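Local coordinates for protein imine reductase (PDB 4D3D) that catalyses the NADPH-dependent, S-selective reduction of cyclic imines such as 2-methylpyrroline to amines, at residues T25-G30 against T48-T53; E73-N78 against E100-K105; V81-T86 against K105-L110. One frame throughout, in Å; residues are numbered along the deposited sequence. Where two conformers were deposited one is given.

Interaction 1 (T25-G30 against T48-T53); sequences TVIGLG and TVWNRT
L29 and N51 meet just past the ends of two parallel strands, where the backbone N of L29 donates a hydrogen bond to N51 OD1 at 2.9 Å. N51 holds CG trans to its backbone N (chi1 -167°), which swings the amide toward the glycine turn; the donor stands above its carbonyl plane, 46° out of it. The two side chains lean across each other at a slant, L29 CD1 3.5 Å from N51 CB. N51 suits the place because its amide has two ends: ND2 donates to T53 O at 2.9 Å, so both are held, which would fix its rotation.

Behind this pair the strands 25-27 and 48-50 bond in register. V26 N gives to T48 O (2.9 Å) and G28 N to W50 O (3.2 Å), both nearly straight, while the bond from W50 N to V26 O is weak. On the face shared by T25, I27, T48 and W50, I27 CG2 sits at the indole edge, 4.0 Å from W50 CE3. W50 NE1 bonds to S69 O; T25 OG1 bonds to A74 O of the helix 71-77 and also lies against the side chain of N78. G28 has a positive phi (103°) that suits glycine, and G30 is the N-cap of the next helix.

In this first beta-alpha-beta unit of a Rossmann fold, G28 and G30 fit the dinucleotide-binding GxGxxG pattern. The chemistry implies a glycine turn held by a side-chain amide as well as by the sheet, consistent with a preformed NADPH site.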
ATOM      1  N   THR B  25      -6.852  25.472 -29.290  1.00 16.83           N
ATOM      2  CA  THR B  25      -7.515  26.346 -28.327  1.00 17.54           C
ATOM      3  C   THR B  25      -7.348  25.758 -26.928  1.00 18.48           C
ATOM      4  O   THR B  25      -7.514  24.526 -26.733  1.00 17.41           O
ATOM      5  CB  THR B  25      -9.015  26.483 -28.668  1.00 16.56           C
ATOM      6  OG1 THR B  25      -9.160  27.205 -29.890  1.00 17.23           O
ATOM      7  CG2 THR B  25      -9.775  27.192 -27.558  1.00 18.33           C
ATOM      8  N   VAL B  26      -7.068  26.605 -25.931  1.00 20.43           N
ATOM      9  CA  VAL B  26      -6.999  26.198 -24.512  1.00 20.13           C
ATOM     10  C   VAL B  26      -8.024  27.036 -23.779  1.00 23.45           C
ATOM     11  O   VAL B  26      -7.955  28.277 -23.787  1.00 22.31           O
ATOM     12  CB  VAL B  26      -5.598  26.380 -23.910  1.00 21.03           C
ATOM     13  CG1 VAL B  26      -5.596  26.069 -22.438  1.00 22.44           C
ATOM     14  CG2 VAL B  26      -4.603  25.522 -24.670  1.00 21.06           C
ATOM     15  N   ILE B  27      -8.983  26.356 -23.160  1.00 21.18           N
ATOM     16  CA  ILE B  27      -9.981  26.965 -22.357  1.00 23.26           C
ATOM     17  C   ILE B  27      -9.745  26.574 -20.923  1.00 21.65           C
ATOM     18  O   ILE B  27      -9.677  25.398 -20.544  1.00 21.08           O
ATOM     19  CB  ILE B  27     -11.409  26.567 -22.777  1.00 21.62           C
ATOM     20  CG1 ILE B  27     -11.830  27.208 -24.100  1.00 22.35           C
ATOM     21  CG2 ILE B  27     -12.412  26.970 -21.676  1.00 24.78           C
ATOM     22  CD1 ILE B  27     -13.069  26.673 -24.722  1.00 23.76           C
ATOM     23  N   GLY B  28      -9.575  27.574 -20.064  1.00 23.83           N
ATOM     24  CA  GLY B  28      -9.227  27.343 -18.661  1.00 22.70           C
ATOM     25  C   GLY B  28      -7.748  27.622 -18.403  1.00 28.30           C
ATOM     26  O   GLY B  28      -6.859  26.943 -18.934  1.00 32.65           O
ATOM     27  N   LEU B  29      -7.471  28.685 -17.641  1.00 26.36           N
ATOM     28  CA  LEU B  29      -6.078  29.208 -17.537  1.00 30.41           C
ATOM     29  C   LEU B  29      -5.620  29.199 -16.085  1.00 32.56           C
ATOM     30  O   LEU B  29      -4.968  30.151 -15.629  1.00 36.59           O
ATOM     31  CB  LEU B  29      -5.986  30.592 -18.178  1.00 32.19           C
ATOM     32  CG  LEU B  29      -6.333  30.611 -19.684  1.00 35.58           C
ATOM     33  CD1 LEU B  29      -6.412  32.029 -20.253  1.00 37.54           C
ATOM     34  CD2 LEU B  29      -5.319  29.770 -20.490  1.00 36.59           C
ATOM     35  N   GLY B  30      -5.922  28.106 -15.367  1.00 30.33           N
ATOM     36  CA  GLY B  30      -5.202  27.789 -14.140  1.00 32.65           C
ATOM     37  C   GLY B  30      -3.769  27.453 -14.472  1.00 30.83           C
ATOM     38  O   GLY B  30      -3.344  27.569 -15.621  1.00 31.49           O
ATOM     39  N   THR B  48      -5.107  29.854 -29.226  1.00 21.49           N
ATOM     40  CA  THR B  48      -6.192  30.777 -28.885  1.00 19.67           C
ATOM     41  C   THR B  48      -6.644  30.409 -27.471  1.00 20.21           C
ATOM     42  O   THR B  48      -6.743  29.207 -27.149  1.00 19.07           O
ATOM     43  CB  THR B  48      -7.339  30.621 -29.849  1.00 19.67           C
ATOM     44  OG1 THR B  48      -6.903  31.051 -31.159  1.00 22.01           O
ATOM     45  CG2 THR B  48      -8.520  31.423 -29.400  1.00 19.12           C
ATOM     46  N   VAL B  49      -6.835  31.412 -26.592  1.00 18.75           N
ATOM     47  CA  VAL B  49      -7.172  31.181 -25.161  1.00 18.65           C
ATOM     48  C   VAL B  49      -8.408  31.953 -24.727  1.00 19.98           C
ATOM     49  O   VAL B  49      -8.656  33.037 -25.267  1.00 20.84           O
ATOM     50  CB  VAL B  49      -6.000  31.495 -24.205  1.00 21.98           C
ATOM     51  CG1 VAL B  49      -4.763  30.654 -24.572  1.00 21.07           C
ATOM     52  CG2 VAL B  49      -5.635  32.984 -24.166  1.00 23.08           C
ATOM     53  N   TRP B  50      -9.162  31.403 -23.792  1.00 17.44           N
ATOM     54  CA  TRP B  50     -10.284  32.037 -23.105  1.00 18.80           C
ATOM     55  C   TRP B  50     -10.295  31.599 -21.639  1.00 20.06           C
ATOM     56  O   TRP B  50     -10.013  30.448 -21.315  1.00 19.90           O
ATOM     57  CB  TRP B  50     -11.679  31.737 -23.733  1.00 18.02           C
ATOM     58  CG  TRP B  50     -12.843  32.442 -23.070  1.00 17.90           C
ATOM     59  CD1 TRP B  50     -13.339  33.659 -23.380  1.00 17.78           C
ATOM     60  CD2 TRP B  50     -13.634  31.950 -21.995  1.00 17.89           C
ATOM     61  NE1 TRP B  50     -14.381  33.962 -22.558  1.00 17.58           N
ATOM     62  CE2 TRP B  50     -14.553  32.949 -21.661  1.00 16.73           C
ATOM     63  CE3 TRP B  50     -13.631  30.762 -21.254  1.00 18.54           C
ATOM     64  CZ2 TRP B  50     -15.501  32.791 -20.661  1.00 16.85           C
ATOM     65  CZ3 TRP B  50     -14.542  30.581 -20.229  1.00 18.74           C
ATOM     66  CH2 TRP B  50     -15.505  31.643 -19.928  1.00 19.81           C
ATOM     67  N   ASN B  51     -10.685  32.556 -20.796  1.00 22.42           N
ATOM     68  CA  ASN B  51     -10.890  32.305 -19.372  1.00 31.01           C
ATOM     69  C   ASN B  51     -11.959  33.291 -18.849  1.00 27.11           C
ATOM     70  O   ASN B  51     -12.085  34.373 -19.374  1.00 26.54           O
ATOM     71  CB  ASN B  51      -9.518  32.464 -18.713  1.00 31.54           C
ATOM     72  CG  ASN B  51      -9.474  31.944 -17.287  1.00 41.53           C
ATOM     73  OD1 ASN B  51      -9.499  30.700 -17.018  1.00 36.83           O
ATOM     74  ND2 ASN B  51      -9.408  32.897 -16.329  1.00 40.61           N
ATOM     75  N   ARG B  52     -12.753  32.927 -17.858  1.00 32.70           N
ATOM     76  CA  ARG B  52     -13.832  33.820 -17.401  0.50 35.32           C
ATOM     77  C   ARG B  52     -13.267  35.145 -16.869  1.00 39.03           C
ATOM     78  O   ARG B  52     -13.954  36.197 -16.927  1.00 39.65           O
ATOM     79  CB  ARG B  52     -14.675  33.131 -16.331  0.50 38.17           C
ATOM     80  CG  ARG B  52     -13.926  32.877 -15.027  0.50 34.51           C
ATOM     81  CD  ARG B  52     -14.238  31.500 -14.634  0.50 35.62           C
ATOM     82  NE  ARG B  52     -14.437  31.355 -13.229  0.50 32.13           N
ATOM     83  CZ  ARG B  52     -15.112  30.339 -12.723  0.50 29.27           C
ATOM     84  NH1 ARG B  52     -15.689  29.368 -13.522  0.50 28.45           N
ATOM     85  NH2 ARG B  52     -15.227  30.308 -11.441  0.50 23.53           N
ATOM     86  N   THR B  53     -12.064  35.063 -16.327  1.00 37.36           N
ATOM     87  CA  THR B  53     -11.349  36.235 -15.862  1.00 41.83           C
ATOM     88  C   THR B  53     -10.249  36.460 -16.858  1.00 35.90           C
ATOM     89  O   THR B  53      -9.289  35.694 -16.924  1.00 33.04           O
ATOM     90  CB  THR B  53     -10.724  36.008 -14.476  1.00 43.33           C
ATOM     91  OG1 THR B  53     -11.742  35.663 -13.510  1.00 37.05           O
ATOM     92  CG2 THR B  53      -9.986  37.289 -14.065  1.00 46.74           C
TER

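Interaction 2 (E73-N78 against E100-K105); sequences EALAAN and ENLFGK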
ATOM      1  N   GLU B  73     -16.051  32.562 -29.605  1.00 19.54           N
ATOM      2  CA  GLU B  73     -14.878  32.819 -30.406  1.00 18.86           C
ATOM      3  C   GLU B  73     -13.805  31.755 -30.196  1.00 17.76           C
ATOM      4  O   GLU B  73     -13.081  31.339 -31.152  1.00 18.37           O
ATOM      5  CB  GLU B  73     -14.331  34.244 -30.080  1.00 20.51           C
ATOM      6  CG  GLU B  73     -15.267  35.366 -30.554  1.00 21.03           C
ATOM      7  CD  GLU B  73     -14.824  36.668 -29.925  1.00 27.69           C
ATOM      8  OE1 GLU B  73     -15.010  36.804 -28.733  1.00 26.34           O
ATOM      9  OE2 GLU B  73     -14.201  37.474 -30.575  1.00 32.48           O
ATOM     10  N   ALA B  74     -13.676  31.301 -28.946  1.00 15.58           N
ATOM     11  CA  ALA B  74     -12.672  30.305 -28.638  1.00 17.21           C
ATOM     12  C   ALA B  74     -13.015  28.972 -29.381  1.00 15.67           C
ATOM     13  O   ALA B  74     -12.142  28.323 -29.908  1.00 18.43           O
ATOM     14  CB  ALA B  74     -12.558  30.070 -27.112  1.00 16.82           C
ATOM     15  N   LEU B  75     -14.273  28.564 -29.340  1.00 17.66           N
ATOM     16  CA  LEU B  75     -14.708  27.307 -30.034  1.00 16.41           C
ATOM     17  C   LEU B  75     -14.484  27.452 -31.543  1.00 19.49           C
ATOM     18  O   LEU B  75     -14.099  26.514 -32.197  1.00 17.51           O
ATOM     19  CB  LEU B  75     -16.186  27.057 -29.730  1.00 17.53           C
ATOM     20  CG  LEU B  75     -16.585  26.626 -28.308  1.00 16.94           C
ATOM     21  CD1 LEU B  75     -18.086  26.538 -28.176  1.00 19.26           C
ATOM     22  CD2 LEU B  75     -15.958  25.260 -28.029  1.00 22.85           C
ATOM     23  N   ALA B  76     -14.794  28.612 -32.109  1.00 19.42           N
ATOM     24  CA  ALA B  76     -14.685  28.826 -33.564  1.00 19.35           C
ATOM     25  C   ALA B  76     -13.268  28.757 -34.096  1.00 19.80           C
ATOM     26  O   ALA B  76     -13.061  28.445 -35.299  1.00 20.06           O
ATOM     27  CB  ALA B  76     -15.350  30.157 -33.967  1.00 21.09           C
ATOM     28  N   ALA B  77     -12.306  29.083 -33.233  1.00 17.26           N
ATOM     29  CA  ALA B  77     -10.905  29.206 -33.644  1.00 20.57           C
ATOM     30  C   ALA B  77     -10.266  27.930 -34.182  1.00 21.15           C
ATOM     31  O   ALA B  77      -9.323  27.974 -35.032  1.00 21.77           O
ATOM     32  CB  ALA B  77     -10.060  29.769 -32.523  1.00 21.60           C
ATOM     33  N   ASN B  78     -10.651  26.785 -33.606  1.00 20.62           N
ATOM     34  CA  ASN B  78      -9.955  25.550 -33.866  1.00 20.96           C
ATOM     35  C   ASN B  78     -10.903  24.352 -33.704  1.00 19.43           C
ATOM     36  O   ASN B  78     -11.946  24.412 -32.997  1.00 18.83           O
ATOM     37  CB  ASN B  78      -8.756  25.341 -32.886  1.00 20.82           C
ATOM     38  CG  ASN B  78      -7.643  26.302 -33.074  1.00 23.33           C
ATOM     39  OD1 ASN B  78      -7.427  27.233 -32.263  1.00 25.21           O
ATOM     40  ND2 ASN B  78      -6.949  26.157 -34.155  1.00 22.00           N
ATOM     41  N   GLU B 100     -25.413  24.768 -29.624  1.00 18.26           N
ATOM     42  CA  GLU B 100     -25.519  24.753 -31.101  1.00 18.52           C
ATOM     43  C   GLU B 100     -24.219  24.995 -31.886  1.00 18.93           C
ATOM     44  O   GLU B 100     -24.193  24.919 -33.142  1.00 21.39           O
ATOM     45  CB  GLU B 100     -26.614  25.771 -31.505  1.00 22.40           C
ATOM     46  CG  GLU B 100     -26.192  27.274 -31.492  1.00 27.13           C
ATOM     47  CD  GLU B 100     -26.289  28.066 -30.141  1.00 31.06           C
ATOM     48  OE1 GLU B 100     -26.384  27.409 -29.066  1.00 28.89           O
ATOM     49  OE2 GLU B 100     -26.227  29.355 -30.173  1.00 25.45           O
ATOM     50  N   ASN B 101     -23.115  25.308 -31.203  1.00 17.68           N
ATOM     51  CA  ASN B 101     -21.865  25.611 -31.823  1.00 16.75           C
ATOM     52  C   ASN B 101     -20.789  24.565 -31.676  1.00 18.19           C
ATOM     53  O   ASN B 101     -19.590  24.822 -31.961  1.00 20.30           O
ATOM     54  CB  ASN B 101     -21.358  26.957 -31.296  1.00 19.37           C
ATOM     55  CG  ASN B 101     -22.256  28.130 -31.718  1.00 24.09           C
ATOM     56  OD1 ASN B 101     -22.822  28.141 -32.821  1.00 27.50           O
ATOM     57  ND2 ASN B 101     -22.412  29.097 -30.850  1.00 23.06           N
ATOM     58  N   LEU B 102     -21.209  23.352 -31.308  1.00 16.91           N
ATOM     59  CA  LEU B 102     -20.196  22.307 -30.975  1.00 17.18           C
ATOM     60  C   LEU B 102     -19.947  21.255 -32.061  1.00 16.89           C
ATOM     61  O   LEU B 102     -19.023  20.469 -31.965  1.00 16.78           O
ATOM     62  CB  LEU B 102     -20.672  21.633 -29.713  1.00 17.05           C
ATOM     63  CG  LEU B 102     -20.785  22.480 -28.411  1.00 18.78           C
ATOM     64  CD1 LEU B 102     -21.391  21.714 -27.270  1.00 17.82           C
ATOM     65  CD2 LEU B 102     -19.382  22.926 -27.995  1.00 23.73           C
ATOM     66  N   PHE B 103     -20.666  21.320 -33.196  1.00 16.72           N
ATOM     67  CA  PHE B 103     -20.422  20.312 -34.216  1.00 15.98           C
ATOM     68  C   PHE B 103     -19.057  20.346 -34.744  1.00 17.88           C
ATOM     69  O   PHE B 103     -18.518  21.420 -35.066  1.00 18.38           O
ATOM     70  CB  PHE B 103     -21.391  20.440 -35.437  1.00 18.42           C
ATOM     71  CG  PHE B 103     -21.069  19.458 -36.544  1.00 17.88           C
ATOM     72  CD1 PHE B 103     -21.233  18.091 -36.353  1.00 19.31           C
ATOM     73  CD2 PHE B 103     -20.596  19.914 -37.810  1.00 20.38           C
ATOM     74  CE1 PHE B 103     -20.970  17.183 -37.398  1.00 18.01           C
ATOM     75  CE2 PHE B 103     -20.319  19.017 -38.800  1.00 20.95           C
ATOM     76  CZ  PHE B 103     -20.525  17.635 -38.594  1.00 18.57           C
ATOM     77  N   GLY B 104     -18.440  19.183 -34.823  1.00 18.60           N
ATOM     78  CA  GLY B 104     -17.123  19.078 -35.355  1.00 20.51           C
ATOM     79  C   GLY B 104     -15.949  19.402 -34.416  1.00 19.70           C
ATOM     80  O   GLY B 104     -14.822  19.393 -34.815  1.00 24.01           O
ATOM     81  N   LYS B 105     -16.249  19.771 -33.192  1.00 19.67           N
ATOM     82  CA  LYS B 105     -15.193  20.109 -32.238  1.00 18.72           C
ATOM     83  C   LYS B 105     -14.765  18.823 -31.528  1.00 19.73           C
ATOM     84  O   LYS B 105     -15.586  17.920 -31.353  1.00 17.72           O
ATOM     85  CB  LYS B 105     -15.733  21.103 -31.235  1.00 18.32           C
ATOM     86  CG  LYS B 105     -16.224  22.420 -31.844  1.00 18.34           C
ATOM     87  CD  LYS B 105     -15.146  23.051 -32.717  1.00 19.87           C
ATOM     88  CE  LYS B 105     -15.697  24.209 -33.605  1.00 18.29           C
ATOM     89  NZ  LYS B 105     -14.620  24.812 -34.415  1.00 19.46           N
TER
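L75 lies on the last turns of the helix 71-77 and points at the loop 100-105, with 7.5 Å between its CA and that of L102. Both segments belong to the Rossmann-type nucleotide-binding domain, at the end of the sheet where the strands 80-83 and 106-109 begin. The loop reverses through a type II beta turn from L102 to K105, closed by K105 N giving to L102 O at 3.1 Å. G104 takes the left-handed backbone conformation (phi 82°) that this turn asks of its third residue, which is why glycine fits there.

The apolar part of the contact is small. L102, whose CB points away from the helix, brings its CD2 methyl back to L75, and the two side chains approach at a slant with L75 CD1 and L102 CD2 3.8 Å apart; CD2 of L75 lies little farther from the same methyl. Leucine suits both buried positions: it is apolar, and its methyls lie at the end of the side chain, where the two meet. V98 adds to the cover of L75.

The polar part rests on K105. Its chain bends at chi2 (-53°) and then runs extended, which carries NZ to the C-terminal end of the helix, where the helix dipole would probably favour a positive charge. L75 O is a carbonyl of the last turn and N78 O follows in the loop; a lysine is long enough to reach both. NZ donates to L75 O at 2.8 Å, tilted 28° from that carbonyl plane, and to N78 O at 3.1 Å, from well above the plane.

Interaction 3 (V81-T86 against K105-L110); sequences VILSLT and KVLVNL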
ATOM      1  N   VAL B  81      -9.900  21.542 -28.842  1.00 18.03           N
ATOM      2  CA  VAL B  81     -10.140  22.442 -27.701  1.00 16.48           C
ATOM      3  C   VAL B  81      -9.713  21.684 -26.457  1.00 20.00           C
ATOM      4  O   VAL B  81     -10.339  20.700 -26.100  1.00 21.26           O
ATOM      5  CB  VAL B  81     -11.632  22.785 -27.642  1.00 17.03           C
ATOM      6  CG1 VAL B  81     -11.897  23.669 -26.433  1.00 20.81           C
ATOM      7  CG2 VAL B  81     -12.110  23.381 -28.968  1.00 17.14           C
ATOM      8  N   ILE B  82      -8.638  22.147 -25.813  1.00 18.07           N
ATOM      9  CA  ILE B  82      -8.230  21.590 -24.518  1.00 18.38           C
ATOM     10  C   ILE B  82      -9.024  22.242 -23.371  1.00 20.54           C
ATOM     11  O   ILE B  82      -9.004  23.455 -23.250  1.00 21.32           O
ATOM     12  CB  ILE B  82      -6.725  21.806 -24.288  1.00 20.76           C
ATOM     13  CG1 ILE B  82      -5.834  21.307 -25.434  1.00 24.69           C
ATOM     14  CG2 ILE B  82      -6.298  21.215 -22.933  1.00 20.88           C
ATOM     15  CD1 ILE B  82      -6.079  19.960 -25.928  1.00 29.51           C
ATOM     16  N   LEU B  83      -9.755  21.466 -22.581  1.00 19.07           N
ATOM     17  CA  LEU B  83     -10.496  22.011 -21.478  1.00 19.60           C
ATOM     18  C   LEU B  83      -9.698  21.715 -20.197  1.00 22.64           C
ATOM     19  O   LEU B  83      -9.733  20.608 -19.672  1.00 23.10           O
ATOM     20  CB  LEU B  83     -11.859  21.377 -21.404  1.00 19.21           C
ATOM     21  CG  LEU B  83     -12.755  21.595 -22.623  1.00 18.94           C
ATOM     22  CD1 LEU B  83     -14.051  20.887 -22.409  1.00 22.19           C
ATOM     23  CD2 LEU B  83     -13.078  23.065 -22.752  1.00 22.36           C
ATOM     24  N   SER B  84      -8.941  22.689 -19.748  1.00 22.50           N
ATOM     25  CA  SER B  84      -8.177  22.571 -18.522  0.50 23.54           C
ATOM     26  C   SER B  84      -8.968  23.336 -17.442  1.00 24.48           C
ATOM     27  O   SER B  84      -8.631  24.459 -17.079  1.00 30.24           O
ATOM     28  CB  SER B  84      -6.764  23.115 -18.800  0.50 23.58           C
ATOM     29  OG  SER B  84      -6.725  24.249 -19.697  0.50 23.58           O
ATOM     30  N   LEU B  85     -10.082  22.769 -17.031  1.00 23.56           N
ATOM     31  CA  LEU B  85     -10.981  23.400 -16.138  1.00 23.43           C
ATOM     32  C   LEU B  85     -10.827  22.738 -14.743  1.00 25.85           C
ATOM     33  O   LEU B  85     -10.319  21.639 -14.609  1.00 25.65           O
ATOM     34  CB  LEU B  85     -12.425  23.202 -16.619  1.00 24.02           C
ATOM     35  CG  LEU B  85     -12.700  23.640 -18.074  1.00 25.20           C
ATOM     36  CD1 LEU B  85     -14.129  23.303 -18.546  1.00 26.48           C
ATOM     37  CD2 LEU B  85     -12.454  25.132 -18.184  1.00 23.96           C
ATOM     38  N   THR B  86     -11.433  23.337 -13.764  1.00 26.18           N
ATOM     39  CA  THR B  86     -11.312  22.806 -12.405  1.00 29.04           C
ATOM     40  C   THR B  86     -12.257  21.622 -12.134  1.00 29.08           C
ATOM     41  O   THR B  86     -11.981  20.820 -11.262  1.00 31.06           O
ATOM     42  CB  THR B  86     -11.546  23.917 -11.330  1.00 28.45           C
ATOM     43  OG1 THR B  86     -12.831  24.502 -11.531  1.00 27.40           O
ATOM     44  CG2 THR B  86     -10.470  25.006 -11.354  1.00 32.08           C
ATOM     45  N   LYS B 105     -16.249  19.771 -33.192  1.00 19.67           N
ATOM     46  CA  LYS B 105     -15.193  20.109 -32.238  1.00 18.72           C
ATOM     47  C   LYS B 105     -14.765  18.823 -31.528  1.00 19.73           C
ATOM     48  O   LYS B 105     -15.586  17.920 -31.353  1.00 17.72           O
ATOM     49  CB  LYS B 105     -15.733  21.103 -31.235  1.00 18.32           C
ATOM     50  CG  LYS B 105     -16.224  22.420 -31.844  1.00 18.34           C
ATOM     51  CD  LYS B 105     -15.146  23.051 -32.717  1.00 19.87           C
ATOM     52  CE  LYS B 105     -15.697  24.209 -33.605  1.00 18.29           C
ATOM     53  NZ  LYS B 105     -14.620  24.812 -34.415  1.00 19.46           N
ATOM     54  N   VAL B 106     -13.509  18.824 -31.092  1.00 19.61           N
ATOM     55  CA  VAL B 106     -12.965  17.691 -30.275  1.00 19.42           C
ATOM     56  C   VAL B 106     -12.521  18.317 -28.948  1.00 18.82           C
ATOM     57  O   VAL B 106     -11.583  19.173 -28.955  1.00 20.71           O
ATOM     58  CB  VAL B 106     -11.762  17.057 -30.973  1.00 21.07           C
ATOM     59  CG1 VAL B 106     -11.136  15.959 -30.092  1.00 20.35           C
ATOM     60  CG2 VAL B 106     -12.204  16.446 -32.282  1.00 26.35           C
ATOM     61  N   LEU B 107     -13.219  17.986 -27.870  1.00 19.21           N
ATOM     62  CA  LEU B 107     -13.016  18.539 -26.538  1.00 18.15           C
ATOM     63  C   LEU B 107     -12.131  17.540 -25.772  1.00 19.59           C
ATOM     64  O   LEU B 107     -12.503  16.368 -25.666  1.00 18.90           O
ATOM     65  CB  LEU B 107     -14.349  18.689 -25.768  1.00 21.61           C
ATOM     66  CG  LEU B 107     -15.320  19.806 -26.181  1.00 22.41           C
ATOM     67  CD1 LEU B 107     -14.648  21.150 -26.436  1.00 22.16           C
ATOM     68  CD2 LEU B 107     -16.072  19.413 -27.463  1.00 22.70           C
ATOM     69  N   VAL B 108     -11.001  17.999 -25.265  1.00 19.74           N
ATOM     70  CA  VAL B 108     -10.127  17.124 -24.451  1.00 21.13           C
ATOM     71  C   VAL B 108     -10.336  17.571 -22.999  1.00 22.42           C
ATOM     72  O   VAL B 108      -9.821  18.626 -22.565  1.00 21.50           O
ATOM     73  CB  VAL B 108      -8.648  17.258 -24.908  1.00 20.95           C
ATOM     74  CG1 VAL B 108      -7.721  16.343 -24.077  1.00 21.59           C
ATOM     75  CG2 VAL B 108      -8.496  16.967 -26.355  1.00 21.27           C
ATOM     76  N   ASN B 109     -10.995  16.745 -22.212  1.00 22.87           N
ATOM     77  CA  ASN B 109     -11.373  17.084 -20.842  1.00 26.88           C
ATOM     78  C   ASN B 109     -10.309  16.585 -19.939  1.00 28.92           C
ATOM     79  O   ASN B 109     -10.166  15.356 -19.810  1.00 24.94           O
ATOM     80  CB  ASN B 109     -12.659  16.356 -20.452  1.00 33.06           C
ATOM     81  CG  ASN B 109     -13.861  17.233 -20.543  1.00 45.42           C
ATOM     82  OD1 ASN B 109     -14.678  17.152 -21.510  1.00 45.27           O
ATOM     83  ND2 ASN B 109     -13.951  18.152 -19.597  1.00 41.54           N
ATOM     84  N   LEU B 110      -9.653  17.494 -19.239  1.00 25.86           N
ATOM     85  CA  LEU B 110      -8.621  17.105 -18.244  1.00 29.57           C
ATOM     86  C   LEU B 110      -9.039  17.192 -16.793  1.00 29.11           C
ATOM     87  O   LEU B 110      -8.237  16.927 -15.935  1.00 30.69           O
ATOM     88  CB  LEU B 110      -7.380  17.953 -18.445  1.00 31.85           C
ATOM     89  CG  LEU B 110      -6.823  17.977 -19.875  1.00 28.95           C
ATOM     90  CD1 LEU B 110      -5.706  19.027 -20.000  1.00 33.00           C
ATOM     91  CD2 LEU B 110      -6.344  16.639 -20.368  1.00 31.82           C
TER
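L107 is bent at its second torsion (chi2 -44°), which brings CD1 back beside V81: the methyl lies 3.6 Å from V81 CB, and the two side chains run side by side in the same direction. I82 folds in the same way with chi2 at -49°, and its CD1 reaches V108 CB at 3.9 Å. Its other branch, CG2, lies anti to the backbone N and meets L110 CD1 at 3.7 Å; one isoleucine thus touches V108 of the strand and L110 just beyond it.

L83 shares its face with V81, L107 and N109. Its CD1 packs 4.0 Å from L107 CB and also lies beside the amide of N109, a polar group in this buried row that Y88 and M91 of the helix 88-95 also touch. Beta-branched and leucine side chains suit the other buried positions, since they fill both faces of a sheet that is covered by helices.

The backbones hold the register of parallel strands. V81 N gives to V106 O, V108 N to V81 O (2.9 Å) and L83 N to V108 O (2.8 Å), and L110 N carries the pairing one step past the strand by reaching L83 O at 3.1 Å. Three of these bonds run close to the carbonyl direction, whereas L83 N is tilted 30° from the plane of V108 C=O.

The contact lies within a right-handed beta-alpha-beta unit of the Rossmann fold. Its helix 88-95 packs on L83 through M91, the helix 157-170 covers I82 and V106 on the other face, and the strands 23-27 and 131-137 flank the pair.

From the N terminus, interaction 1 comes first: it closes the connection that runs through the helix 31-42 and joins the strands 23-27 and 46-50. Interactions 2 and 3 follow in series with it and cross each other, since their segments alternate along the chain. Interaction 2 ties the end of the helix 71-77 to the loop before the strand 106-109, and interaction 3 closes the crossover through the helix 88-95 between the strands 80-83 and 106-109. K105 belongs to both. Interactions 1 and 3 join four consecutive strands, 46-50, 23-27, 80-83 and 106-109, of one sheet, while T25 links interaction 1 to the helix of interaction 2.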